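Local atomic coordinates of NEQ263 (Nanoarchaeum equitans Kin4-M, PDB entry 5BN3), a protein that forms, as subunit NeqB, part of the catalytic core of an unusual archaeal ATP synthase and probably binds adenine nucleotides. Residues V21-E26 and N55-T60; E25-I30 and A41-Y46; N59-A64 and R92-L97; E198-P203 and D233-I238. One frame throughout, in Å; residues are numbered along the deposited sequence.

Contact 1 of 4, residues V21-E26 and N55-T60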
loop_
_atom_site.group_PDB
_atom_site.type_symbol
_atom_site.label_atom_id
_atom_site.label_comp_id
_atom_site.label_asym_id
_atom_site.label_seq_id
_atom_site.Cartn_x
_atom_site.Cartn_y
_atom_site.Cartn_z
ATOM N N VAL B 21 -26.907 16.009 -25.983
ATOM C CA VAL B 21 -26.302 17.328 -26.145
ATOM C C VAL B 21 -27.335 18.413 -25.871
ATOM O O VAL B 21 -28.420 18.407 -26.453
ATOM C CB VAL B 21 -25.762 17.528 -27.568
ATOM C CG1 VAL B 21 -25.093 18.886 -27.695
ATOM C CG2 VAL B 21 -24.787 16.430 -27.917
ATOM N N ILE B 22 -27.000 19.344 -24.983
ATOM C CA ILE B 22 -27.899 20.451 -24.676
ATOM C C ILE B 22 -27.249 21.804 -24.963
ATOM O O ILE B 22 -26.086 22.034 -24.621
ATOM C CB ILE B 22 -28.423 20.390 -23.221
ATOM C CG1 ILE B 22 -27.270 20.422 -22.219
ATOM C CG2 ILE B 22 -29.265 19.140 -23.011
ATOM C CD1 ILE B 22 -27.709 20.234 -20.777
ATOM N N ASP B 23 -28.002 22.688 -25.614
ATOM C CA ASP B 23 -27.516 24.025 -25.927
ATOM C C ASP B 23 -27.817 25.000 -24.797
ATOM O O ASP B 23 -28.947 25.077 -24.311
ATOM C CB ASP B 23 -28.141 24.544 -27.227
ATOM C CG ASP B 23 -27.401 24.072 -28.466
ATOM O OD1 ASP B 23 -26.349 24.660 -28.794
ATOM O OD2 ASP B 23 -27.882 23.127 -29.124
ATOM N N LEU B 24 -26.794 25.730 -24.370
ATOM C CA LEU B 24 -26.986 26.862 -23.478
ATOM C C LEU B 24 -26.782 28.123 -24.306
ATOM O O LEU B 24 -26.578 28.039 -25.518
ATOM C CB LEU B 24 -26.000 26.805 -22.311
ATOM C CG LEU B 24 -26.161 25.572 -21.420
ATOM C CD1 LEU B 24 -25.080 25.511 -20.367
ATOM C CD2 LEU B 24 -27.525 25.584 -20.765
ATOM N N GLU B 25 -26.846 29.284 -23.664
ATOM C CA GLU B 25 -26.643 30.548 -24.364
ATOM C C GLU B 25 -25.329 30.580 -25.140
ATOM O O GLU B 25 -25.324 30.601 -26.371
ATOM C CB GLU B 25 -26.683 31.718 -23.380
ATOM C CG GLU B 25 -28.070 32.271 -23.114
ATOM C CD GLU B 25 -28.025 33.679 -22.559
ATOM O OE1 GLU B 25 -28.331 34.626 -23.314
ATOM O OE2 GLU B 25 -27.676 33.840 -21.371
ATOM N N GLU B 26 -24.218 30.567 -24.413
ATOM C CA GLU B 26 -22.906 30.714 -25.030
ATOM C C GLU B 26 -22.138 29.399 -25.178
ATOM O O GLU B 26 -20.995 29.406 -25.637
ATOM C CB GLU B 26 -22.073 31.730 -24.257
ATOM N N ASN B 55 -31.934 24.407 -24.329
ATOM C CA ASN B 55 -32.425 23.826 -25.570
ATOM C C ASN B 55 -31.831 22.437 -25.791
ATOM O O ASN B 55 -30.613 22.286 -25.903
ATOM C CB ASN B 55 -32.111 24.738 -26.758
ATOM C CG ASN B 55 -32.656 24.198 -28.066
ATOM O OD1 ASN B 55 -31.898 23.849 -28.972
ATOM N ND2 ASN B 55 -33.979 24.120 -28.170
ATOM N N ARG B 56 -32.693 21.426 -25.841
ATOM C CA ARG B 56 -32.248 20.046 -26.013
ATOM C C ARG B 56 -32.213 19.659 -27.487
ATOM O O ARG B 56 -33.210 19.807 -28.200
ATOM C CB ARG B 56 -33.166 19.092 -25.237
ATOM C CG ARG B 56 -33.305 19.429 -23.755
ATOM C CD ARG B 56 -34.354 18.565 -23.062
ATOM N NE ARG B 56 -33.971 17.156 -22.997
ATOM C CZ ARG B 56 -34.680 16.211 -22.383
ATOM N NH1 ARG B 56 -35.817 16.519 -21.775
ATOM N NH2 ARG B 56 -34.250 14.958 -22.376
ATOM N N GLN B 57 -31.064 19.168 -27.943
ATOM C CA GLN B 57 -30.906 18.752 -29.333
ATOM C C GLN B 57 -31.640 17.445 -29.613
ATOM O O GLN B 57 -32.003 17.160 -30.755
ATOM C CB GLN B 57 -29.424 18.610 -29.693
ATOM C CG GLN B 57 -28.666 19.927 -29.770
ATOM C CD GLN B 57 -27.376 19.807 -30.556
ATOM O OE1 GLN B 57 -27.034 18.733 -31.051
ATOM N NE2 GLN B 57 -26.653 20.916 -30.679
ATOM N N GLY B 58 -31.849 16.652 -28.568
ATOM C CA GLY B 58 -32.560 15.394 -28.702
ATOM C C GLY B 58 -31.694 14.283 -29.262
ATOM O O GLY B 58 -32.205 13.252 -29.703
ATOM N N ASN B 59 -30.381 14.491 -29.248
ATOM C CA ASN B 59 -29.439 13.485 -29.735
ATOM C C ASN B 59 -28.099 13.539 -29.011
ATOM O O ASN B 59 -27.759 14.549 -28.397
ATOM C CB ASN B 59 -29.228 13.629 -31.247
ATOM C CG ASN B 59 -28.783 15.028 -31.647
ATOM O OD1 ASN B 59 -29.609 15.893 -31.943
ATOM N ND2 ASN B 59 -27.474 15.252 -31.668
ATOM N N THR B 60 -27.345 12.443 -29.079
ATOM C CA THR B 60 -25.982 12.416 -28.552
ATOM C C THR B 60 -25.063 13.134 -29.533
ATOM O O THR B 60 -25.476 13.439 -30.652
ATOM C CB THR B 60 -25.480 10.976 -28.303
ATOM O OG1 THR B 60 -25.341 10.285 -29.550
ATOM C CG2 THR B 60 -26.455 10.222 -27.419
#
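V21 and D23 carry strand 20-23 against strand 55-57, the outermost strand on this side of an antiparallel sheet in the N-terminal domain. D23 pairs with N55 through two backbone bonds, D23 N to N55 O (2.7 Å) and N55 N to D23 O (3.1 Å); I22 and R56 form the non-hydrogen-bonded pair beside them. V21 is gripped at both ends of its backbone: Q57 N donates to V21 O (3.1 Å), and V21 N donates to N59 O (2.9 Å), on the corner the chain turns at G58 and N59. With V21 CG1 anti to the backbone N (chi1 -178°), that methyl lies 3.8 Å from Q57 CD, while CG2 packs on T60 C at 3.7 Å. The Q57 chain, extended beyond CG, brings NE2 to D23 OD2 (3.0 Å), meeting the oxygen on its syn side, 25° out of the carboxylate plane; OD2 itself lies close to the amide plane. R56 points to the other face, where its guanidinium reaches E14, N15 and E20. A leucine in place of Q57 would probably leave D23 OD2 without this donor and V21 CG1 without the amide it packs on. The edge strand is thus held chiefly by backbone bonds, helped by a neutral amide that gives D23 a donor but probably leaves its negative charge uncompensated by this bond.

Contact 2 of 4, residues E25-I30 and A41-Y46; sequences EETKAI and ALLFDY
The beta hairpin of strands 28-35 and 38-43 is joined here near its open end, where A29 faces L43 in a non-hydrogen-bonded pair and I30 faces L42 in a hydrogen-bonded one. I30 N bonds to L42 O (3.0 Å) and L42 N returns to I30 O (2.9 Å); F44 N continues the pattern to K28 O (2.9 Å). F44 then turns its ring back over the first strand. K28 CB sits 3.6 Å from the centroid of the F44 ring, only 6° off its normal, a CH-pi contact squarely over one face, whereas I30 CD1 meets the edge in plane, 3.6 Å from F44 CE1. F77 also stacks with this ring. On the other side of the sheet A29 CB touches A41 CB (3.8 Å). T27 OG1 and D45 OD1 also meet, but so closely that the details of that bond are doubtful. An alanine at F44 would take away the ring and is likely to open a gap beside I30 and uncover K28 CB. Such alternation marks antiparallel pairing, and because the two strands follow each other in the chain they form a hairpin, here part of an all-antiparallel N-terminal sheet consistent with the beta-barrel domain of ATP synthase alpha/beta chains.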
loop_
_atom_site.group_PDB
_atom_site.type_symbol
_atom_site.label_atom_id
_atom_site.label_comp_id
_atom_site.label_asym_id
_atom_site.label_seq_id
_atom_site.Cartn_x
_atom_site.Cartn_y
_atom_site.Cartn_z
ATOM N N GLU B 25 -26.846 29.284 -23.664
ATOM C CA GLU B 25 -26.643 30.548 -24.364
ATOM C C GLU B 25 -25.329 30.580 -25.140
ATOM O O GLU B 25 -25.324 30.601 -26.371
ATOM C CB GLU B 25 -26.683 31.718 -23.380
ATOM C CG GLU B 25 -28.070 32.271 -23.114
ATOM C CD GLU B 25 -28.025 33.679 -22.559
ATOM O OE1 GLU B 25 -28.331 34.626 -23.314
ATOM O OE2 GLU B 25 -27.676 33.840 -21.371
ATOM N N GLU B 26 -24.218 30.567 -24.413
ATOM C CA GLU B 26 -22.906 30.714 -25.030
ATOM C C GLU B 26 -22.138 29.399 -25.178
ATOM O O GLU B 26 -20.995 29.406 -25.637
ATOM C CB GLU B 26 -22.073 31.730 -24.257
ATOM N N THR B 27 -22.750 28.279 -24.800
ATOM C CA THR B 27 -22.043 26.996 -24.857
ATOM C C THR B 27 -22.953 25.768 -24.880
ATOM O O THR B 27 -24.175 25.885 -24.796
ATOM C CB THR B 27 -21.054 26.851 -23.682
ATOM O OG1 THR B 27 -20.095 25.829 -23.978
ATOM C CG2 THR B 27 -21.788 26.503 -22.396
ATOM N N LYS B 28 -22.341 24.592 -25.000
ATOM C CA LYS B 28 -23.073 23.329 -24.982
ATOM C C LYS B 28 -22.680 22.472 -23.783
ATOM O O LYS B 28 -21.710 22.773 -23.084
ATOM C CB LYS B 28 -22.817 22.544 -26.271
ATOM C CG LYS B 28 -23.274 23.245 -27.534
ATOM C CD LYS B 28 -22.905 22.436 -28.768
ATOM C CE LYS B 28 -23.193 23.204 -30.048
ATOM N NZ LYS B 28 -22.678 22.487 -31.251
ATOM N N ALA B 29 -23.437 21.404 -23.555
ATOM C CA ALA B 29 -23.129 20.457 -22.487
ATOM C C ALA B 29 -23.538 19.045 -22.880
ATOM O O ALA B 29 -24.391 18.857 -23.747
ATOM C CB ALA B 29 -23.811 20.864 -21.192
ATOM N N ILE B 30 -22.923 18.057 -22.236
ATOM C CA ILE B 30 -23.282 16.662 -22.446
ATOM C C ILE B 30 -23.870 16.096 -21.162
ATOM O O ILE B 30 -23.249 16.193 -20.104
ATOM C CB ILE B 30 -22.055 15.809 -22.829
ATOM C CG1 ILE B 30 -21.382 16.354 -24.092
ATOM C CG2 ILE B 30 -22.453 14.352 -23.016
ATOM C CD1 ILE B 30 -22.255 16.309 -25.327
ATOM N N ALA B 41 -24.670 17.479 -16.196
ATOM C CA ALA B 41 -24.086 17.759 -17.502
ATOM C C ALA B 41 -22.690 18.367 -17.410
ATOM O O ALA B 41 -22.364 19.060 -16.446
ATOM C CB ALA B 41 -25.005 18.651 -18.320
ATOM N N LEU B 42 -21.873 18.102 -18.426
ATOM C CA LEU B 42 -20.522 18.649 -18.494
ATOM C C LEU B 42 -20.426 19.719 -19.569
ATOM O O LEU B 42 -20.697 19.457 -20.742
ATOM C CB LEU B 42 -19.502 17.547 -18.784
ATOM C CG LEU B 42 -19.123 16.640 -17.618
ATOM C CD1 LEU B 42 -18.039 15.667 -18.025
ATOM C CD2 LEU B 42 -18.659 17.480 -16.457
ATOM N N LEU B 43 -20.027 20.920 -19.163
ATOM C CA LEU B 43 -19.888 22.040 -20.086
ATOM C C LEU B 43 -18.753 21.810 -21.081
ATOM O O LEU B 43 -17.721 21.229 -20.739
ATOM C CB LEU B 43 -19.651 23.334 -19.303
ATOM C CG LEU B 43 -20.768 23.722 -18.333
ATOM C CD1 LEU B 43 -20.337 24.864 -17.430
ATOM C CD2 LEU B 43 -22.014 24.102 -19.103
ATOM N N PHE B 44 -18.960 22.260 -22.315
ATOM C CA PHE B 44 -17.936 22.185 -23.351
ATOM C C PHE B 44 -16.757 23.082 -22.996
ATOM O O PHE B 44 -15.603 22.725 -23.231
ATOM C CB PHE B 44 -18.513 22.608 -24.704
ATOM C CG PHE B 44 -19.204 21.500 -25.450
ATOM C CD1 PHE B 44 -20.006 20.586 -24.782
ATOM C CD2 PHE B 44 -19.068 21.387 -26.825
ATOM C CE1 PHE B 44 -20.647 19.573 -25.470
ATOM C CE2 PHE B 44 -19.709 20.376 -27.520
ATOM C CZ PHE B 44 -20.499 19.469 -26.840
ATOM N N ASP B 45 -17.054 24.246 -22.426
ATOM C CA ASP B 45 -16.015 25.208 -22.073
ATOM C C ASP B 45 -16.431 26.123 -20.927
ATOM O O ASP B 45 -17.487 25.934 -20.323
ATOM C CB ASP B 45 -15.624 26.042 -23.295
ATOM C CG ASP B 45 -16.826 26.529 -24.078
ATOM O OD1 ASP B 45 -17.926 26.613 -23.496
ATOM O OD2 ASP B 45 -16.671 26.829 -25.280
ATOM N N TYR B 46 -15.588 27.113 -20.643
ATOM C CA TYR B 46 -15.837 28.071 -19.570
ATOM C C TYR B 46 -17.201 28.733 -19.724
ATOM O O TYR B 46 -17.508 29.316 -20.765
ATOM C CB TYR B 46 -14.735 29.133 -19.536
ATOM C CG TYR B 46 -14.838 30.091 -18.370
ATOM C CD1 TYR B 46 -14.459 29.703 -17.092
ATOM C CD2 TYR B 46 -15.311 31.384 -18.547
ATOM C CE1 TYR B 46 -14.551 30.574 -16.024
ATOM C CE2 TYR B 46 -15.407 32.262 -17.484
ATOM C CZ TYR B 46 -15.026 31.851 -16.227
ATOM O OH TYR B 46 -15.119 32.721 -15.166
#

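Contact 3 of 4, residues N59-A64 and R92-L97; sequences NTYKIA and RDINGL
One water gathers both segments: it lies 2.7 Å from T60 OG1, donates to Y61 O at 2.8 Å, and makes a weak bond to D93 OD1. It bridges the start of a small two-stranded antiparallel sheet, strands 62-64 and 91-93, in which K62 and D93 are the non-hydrogen-bonded pair and I63 and R92 the hydrogen-bonded one. R92 N donates to I63 O (3.0 Å) and I63 N to R92 O (3.2 Å). D93 OD1 has a second task, accepting from N95 N (2.8 Å) on its anti side to close an Asx turn. With D93 CG anti to the backbone N (chi1 -172°), the carboxylate is placed to take both the water and the turn amide, and its side chain comes within about 4 Å of a bound magnesium ion. The backbone N of D93, by contrast, is buried here without a partner. I94, just past the strand, packs on Y61 and I63. Its CD1 meets the Y61 ring at the edge, near the ring plane, while Y61 OH is held by F77 O. I94 CG2 meets I63 CG2 at 4.0 Å, the two side chains crossing at about a right angle, and Y201, V205 and T208 of helix 196-215 also pack on I94. On the face shared with D93, K62 extends fully, its end leading away from strand 91-93, and R92, on the opposite face, sends its guanidinium to salt bridges with E216 and D90. At the root of the K62 chain, CB rests 3.2 Å from R92 O.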
loop_
_atom_site.group_PDB
_atom_site.type_symbol
_atom_site.label_atom_id
_atom_site.label_comp_id
_atom_site.label_asym_id
_atom_site.label_seq_id
_atom_site.Cartn_x
_atom_site.Cartn_y
_atom_site.Cartn_z
ATOM N N ASN B 59 -30.381 14.491 -29.248
ATOM C CA ASN B 59 -29.439 13.485 -29.735
ATOM C C ASN B 59 -28.099 13.539 -29.011
ATOM O O ASN B 59 -27.759 14.549 -28.397
ATOM C CB ASN B 59 -29.228 13.629 -31.247
ATOM C CG ASN B 59 -28.783 15.028 -31.647
ATOM O OD1 ASN B 59 -29.609 15.893 -31.943
ATOM N ND2 ASN B 59 -27.474 15.252 -31.668
ATOM N N THR B 60 -27.345 12.443 -29.079
ATOM C CA THR B 60 -25.982 12.416 -28.552
ATOM C C THR B 60 -25.063 13.134 -29.533
ATOM O O THR B 60 -25.476 13.439 -30.652
ATOM C CB THR B 60 -25.480 10.976 -28.303
ATOM O OG1 THR B 60 -25.341 10.285 -29.550
ATOM C CG2 THR B 60 -26.455 10.222 -27.419
ATOM N N TYR B 61 -23.826 13.399 -29.125
ATOM C CA TYR B 61 -22.928 14.215 -29.943
ATOM C C TYR B 61 -22.480 13.534 -31.235
ATOM O O TYR B 61 -22.004 12.395 -31.229
ATOM C CB TYR B 61 -21.713 14.693 -29.140
ATOM C CG TYR B 61 -20.908 15.752 -29.862
ATOM C CD1 TYR B 61 -21.365 17.059 -29.946
ATOM C CD2 TYR B 61 -19.697 15.443 -30.464
ATOM C CE1 TYR B 61 -20.639 18.029 -30.609
ATOM C CE2 TYR B 61 -18.965 16.408 -31.128
ATOM C CZ TYR B 61 -19.442 17.697 -31.197
ATOM O OH TYR B 61 -18.718 18.661 -31.855
ATOM N N LYS B 62 -22.637 14.253 -32.341
ATOM C CA LYS B 62 -22.273 13.742 -33.653
ATOM C C LYS B 62 -21.434 14.759 -34.419
ATOM O O LYS B 62 -21.479 15.955 -34.133
ATOM C CB LYS B 62 -23.533 13.387 -34.455
ATOM C CG LYS B 62 -24.421 12.334 -33.806
ATOM C CD LYS B 62 -25.657 12.061 -34.654
ATOM C CE LYS B 62 -26.546 11.004 -34.015
ATOM N NZ LYS B 62 -27.763 10.727 -34.828
ATOM N N ILE B 63 -20.664 14.278 -35.388
ATOM C CA ILE B 63 -19.917 15.164 -36.271
ATOM C C ILE B 63 -20.234 14.866 -37.731
ATOM O O ILE B 63 -20.549 13.729 -38.091
ATOM C CB ILE B 63 -18.390 15.065 -36.050
ATOM C CG1 ILE B 63 -17.903 13.628 -36.260
ATOM C CG2 ILE B 63 -18.016 15.562 -34.663
ATOM C CD1 ILE B 63 -16.399 13.515 -36.453
ATOM N N ALA B 64 -20.159 15.893 -38.570
ATOM C CA ALA B 64 -20.290 15.705 -40.008
ATOM C C ALA B 64 -18.998 15.088 -40.523
ATOM O O ALA B 64 -17.919 15.624 -40.281
ATOM C CB ALA B 64 -20.549 17.034 -40.690
ATOM N N ARG B 92 -22.437 11.477 -37.699
ATOM C CA ARG B 92 -22.126 10.168 -37.134
ATOM C C ARG B 92 -21.907 10.237 -35.630
ATOM O O ARG B 92 -21.266 11.163 -35.132
ATOM C CB ARG B 92 -20.866 9.597 -37.791
ATOM C CG ARG B 92 -20.955 9.444 -39.295
ATOM C CD ARG B 92 -21.978 8.395 -39.687
ATOM N NE ARG B 92 -22.097 8.272 -41.137
ATOM C CZ ARG B 92 -21.268 7.563 -41.896
ATOM N NH1 ARG B 92 -20.253 6.912 -41.345
ATOM N NH2 ARG B 92 -21.450 7.509 -43.208
ATOM N N ASP B 93 -22.447 9.252 -34.917
ATOM C CA ASP B 93 -22.140 9.054 -33.505
ATOM C C ASP B 93 -20.623 8.917 -33.366
ATOM O O ASP B 93 -20.004 8.086 -34.035
ATOM C CB ASP B 93 -22.840 7.788 -33.000
ATOM C CG ASP B 93 -22.743 7.611 -31.490
ATOM O OD1 ASP B 93 -21.764 8.078 -30.871
ATOM O OD2 ASP B 93 -23.655 6.980 -30.915
ATOM N N ILE B 94 -20.028 9.745 -32.511
ATOM C CA ILE B 94 -18.576 9.760 -32.343
ATOM C C ILE B 94 -18.053 8.535 -31.596
ATOM O O ILE B 94 -16.857 8.240 -31.634
ATOM C CB ILE B 94 -18.080 11.035 -31.630
ATOM C CG1 ILE B 94 -18.686 11.147 -30.231
ATOM C CG2 ILE B 94 -18.380 12.276 -32.462
ATOM C CD1 ILE B 94 -17.943 12.121 -29.338
ATOM N N ASN B 95 -18.943 7.834 -30.904
ATOM C CA ASN B 95 -18.574 6.581 -30.253
ATOM C C ASN B 95 -18.419 5.461 -31.274
ATOM O O ASN B 95 -17.615 4.546 -31.092
ATOM C CB ASN B 95 -19.608 6.191 -29.192
ATOM C CG ASN B 95 -19.535 7.066 -27.955
ATOM O OD1 ASN B 95 -18.453 7.493 -27.546
ATOM N ND2 ASN B 95 -20.685 7.333 -27.349
ATOM N N GLY B 96 -19.192 5.540 -32.352
ATOM C CA GLY B 96 -19.138 4.541 -33.404
ATOM C C GLY B 96 -19.660 3.188 -32.955
ATOM O O GLY B 96 -20.398 3.092 -31.974
ATOM N N LEU B 97 -19.273 2.141 -33.677
ATOM C CA LEU B 97 -19.711 0.785 -33.370
ATOM C C LEU B 97 -18.521 -0.170 -33.353
ATOM O O LEU B 97 -17.489 0.102 -33.965
ATOM C CB LEU B 97 -20.732 0.312 -34.410
ATOM C CG LEU B 97 -22.017 1.128 -34.570
ATOM C CD1 LEU B 97 -22.723 0.778 -35.871
ATOM C CD2 LEU B 97 -22.945 0.890 -33.397
HETATM O O HOH W 1 -22.631 10.128 -29.758
#

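Contact 4 of 4, residues E198-P203 and D233-I238; sequences EKIYTP and DALREI
I200 and I238 reach toward each other tip to tip, their CD1 methyls 3.6 Å apart. The branching of I200 lets its two arms meet different partners: CG1 stands between the backbone N and the carbonyl carbon (chi1 67°) and carries CD1 to I238, while CG2 is directed at A234, 3.8 Å from its CB. The same methyl of A234 is touched by K199 CB at 3.7 Å, so that A234 is met by two consecutive residues of the facing helix. L235 CD1 adds a looser touch on I200 CG2 at 4.3 Å. K199 and A234 are also the pair with the nearest CA atoms; the axes of the two segments approach to 9.1 Å, with directions 131° apart. Helices 196-215 and 228-241 follow the parallel strands 185-190 and 220-226 of the central sheet, the alternating strand-helix arrangement of a P-loop NTPase domain. Beside this apolar patch K199 bends at its end and NZ donates to a water (2.7 Å) that in turn donates to E237 OE1 (2.9 Å); the same ammonium is also bound by the carbonyls of S194 and A192. E237 OE2 has a salt bridge to R351 of the neighbouring alpha chain. Within its own helix, R236 NH2 makes a salt bridge to D233 OD2 (3.1 Å); the oxygen lies near the guanidinium plane, while the nitrogen comes from above the carboxylate plane.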
loop_
_atom_site.group_PDB
_atom_site.type_symbol
_atom_site.label_atom_id
_atom_site.label_comp_id
_atom_site.label_asym_id
_atom_site.label_seq_id
_atom_site.Cartn_x
_atom_site.Cartn_y
_atom_site.Cartn_z
ATOM N N GLU B 198 -14.047 17.544 -23.492
ATOM C CA GLU B 198 -13.364 17.787 -24.760
ATOM C C GLU B 198 -12.184 16.833 -24.925
ATOM O O GLU B 198 -11.887 16.376 -26.031
ATOM C CB GLU B 198 -12.882 19.239 -24.872
ATOM C CG GLU B 198 -12.185 19.523 -26.202
ATOM C CD GLU B 198 -11.728 20.960 -26.366
ATOM O OE1 GLU B 198 -12.110 21.823 -25.544
ATOM O OE2 GLU B 198 -10.981 21.226 -27.332
ATOM N N LYS B 199 -11.516 16.536 -23.816
ATOM C CA LYS B 199 -10.362 15.646 -23.840
ATOM C C LYS B 199 -10.737 14.222 -24.248
ATOM O O LYS B 199 -10.054 13.610 -25.064
ATOM C CB LYS B 199 -9.650 15.642 -22.482
ATOM C CG LYS B 199 -8.884 16.928 -22.167
ATOM C CD LYS B 199 -7.946 16.730 -20.977
ATOM C CE LYS B 199 -7.205 18.013 -20.618
ATOM N NZ LYS B 199 -8.034 18.952 -19.818
ATOM N N ILE B 200 -11.821 13.693 -23.687
ATOM C CA ILE B 200 -12.203 12.315 -23.998
ATOM C C ILE B 200 -12.898 12.186 -25.352
ATOM O O ILE B 200 -12.969 11.093 -25.913
ATOM C CB ILE B 200 -13.063 11.657 -22.889
ATOM C CG1 ILE B 200 -14.433 12.328 -22.787
ATOM C CG2 ILE B 200 -12.328 11.677 -21.550
ATOM C CD1 ILE B 200 -15.491 11.427 -22.176
ATOM N N TYR B 201 -13.405 13.298 -25.876
ATOM C CA TYR B 201 -14.005 13.308 -27.210
ATOM C C TYR B 201 -12.956 13.414 -28.316
ATOM O O TYR B 201 -13.208 13.024 -29.454
ATOM C CB TYR B 201 -15.029 14.444 -27.341
ATOM C CG TYR B 201 -16.402 14.103 -26.807
ATOM C CD1 TYR B 201 -16.613 12.952 -26.060
ATOM C CD2 TYR B 201 -17.492 14.920 -27.070
ATOM C CE1 TYR B 201 -17.869 12.635 -25.579
ATOM C CE2 TYR B 201 -18.751 14.608 -26.595
ATOM C CZ TYR B 201 -18.933 13.465 -25.852
ATOM O OH TYR B 201 -20.185 13.150 -25.375
ATOM N N THR B 202 -11.781 13.935 -27.974
ATOM C CA THR B 202 -10.705 14.117 -28.955
ATOM C C THR B 202 -10.358 12.842 -29.738
ATOM O O THR B 202 -10.368 12.861 -30.969
ATOM C CB THR B 202 -9.431 14.726 -28.316
ATOM O OG1 THR B 202 -9.757 15.980 -27.705
ATOM C CG2 THR B 202 -8.355 14.937 -29.360
ATOM N N PRO B 203 -10.061 11.728 -29.039
ATOM C CA PRO B 203 -9.741 10.542 -29.839
ATOM C C PRO B 203 -10.970 9.971 -30.538
ATOM O O PRO B 203 -10.819 9.286 -31.544
ATOM C CB PRO B 203 -9.220 9.548 -28.796
ATOM C CG PRO B 203 -9.896 9.955 -27.529
ATOM C CD PRO B 203 -9.964 11.452 -27.590
ATOM N N ASP B 233 -6.742 10.514 -17.270
ATOM C CA ASP B 233 -6.933 11.521 -16.232
ATOM C C ASP B 233 -8.270 12.237 -16.408
ATOM O O ASP B 233 -8.985 12.493 -15.438
ATOM C CB ASP B 233 -5.784 12.533 -16.262
ATOM C CG ASP B 233 -5.913 13.596 -15.190
ATOM O OD1 ASP B 233 -6.657 14.579 -15.405
ATOM O OD2 ASP B 233 -5.266 13.461 -14.128
ATOM N N ALA B 234 -8.603 12.555 -17.652
ATOM C CA ALA B 234 -9.869 13.204 -17.961
ATOM C C ALA B 234 -11.046 12.274 -17.675
ATOM O O ALA B 234 -12.080 12.710 -17.167
ATOM C CB ALA B 234 -9.887 13.659 -19.405
ATOM N N LEU B 235 -10.886 10.995 -18.005
ATOM C CA LEU B 235 -11.924 10.003 -17.740
ATOM C C LEU B 235 -12.177 9.863 -16.243
ATOM O O LEU B 235 -13.319 9.709 -15.808
ATOM C CB LEU B 235 -11.539 8.644 -18.339
ATOM C CG LEU B 235 -12.687 7.644 -18.490
ATOM C CD1 LEU B 235 -13.638 8.101 -19.585
ATOM C CD2 LEU B 235 -12.179 6.235 -18.772
ATOM N N ARG B 236 -11.105 9.920 -15.459
ATOM C CA ARG B 236 -11.210 9.841 -14.006
ATOM C C ARG B 236 -11.901 11.077 -13.448
ATOM O O ARG B 236 -12.655 10.997 -12.476
ATOM C CB ARG B 236 -9.818 9.692 -13.386
ATOM C CG ARG B 236 -9.803 9.713 -11.868
ATOM C CD ARG B 236 -8.415 9.407 -11.329
ATOM N NE ARG B 236 -7.423 10.384 -11.777
ATOM C CZ ARG B 236 -6.117 10.287 -11.542
ATOM N NH1 ARG B 236 -5.639 9.255 -10.861
ATOM N NH2 ARG B 236 -5.293 11.218 -11.992
ATOM N N GLU B 237 -11.634 12.221 -14.065
ATOM C CA GLU B 237 -12.245 13.469 -13.639
ATOM C C GLU B 237 -13.765 13.393 -13.785
ATOM O O GLU B 237 -14.509 13.766 -12.877
ATOM C CB GLU B 237 -11.676 14.633 -14.448
ATOM C CG GLU B 237 -12.166 15.983 -13.986
ATOM C CD GLU B 237 -11.421 17.131 -14.630
ATOM O OE1 GLU B 237 -10.424 16.885 -15.347
ATOM O OE2 GLU B 237 -11.833 18.287 -14.416
ATOM N N ILE B 238 -14.211 12.886 -14.931
ATOM C CA ILE B 238 -15.632 12.700 -15.203
ATOM C C ILE B 238 -16.234 11.626 -14.305
ATOM O O ILE B 238 -17.326 11.802 -13.761
ATOM C CB ILE B 238 -15.858 12.329 -16.682
ATOM C CG1 ILE B 238 -15.326 13.446 -17.581
ATOM C CG2 ILE B 238 -17.331 12.071 -16.958
ATOM C CD1 ILE B 238 -15.427 13.154 -19.054
HETATM O O HOH W 2 -9.508 17.968 -17.837
#

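Contacts 1 and 2 are neighbours in one N-terminal sheet, their centres about 9 Å apart and probably joined by a hydrogen bond from A29 N to I22 O (2.9 Å). Contact 3 begins where contact 1 ends, sharing N59 and T60, with V21 CG2 3.4 Å from Y61 N. Contact 4, in the nucleotide-binding domain, packs against two of the others: L42 CD1 of contact 2 lies 3.5 Å from I238 CG1, and I94 CD1 of contact 3 lies 3.6 Å from Y201 CG. Y201 also meets I30 and Y61, tying contacts 2, 3 and 4 together, whereas contacts 1 and 4 stay about 6 Å apart at their nearest atoms. All four lie away from the ADP-binding residue R326.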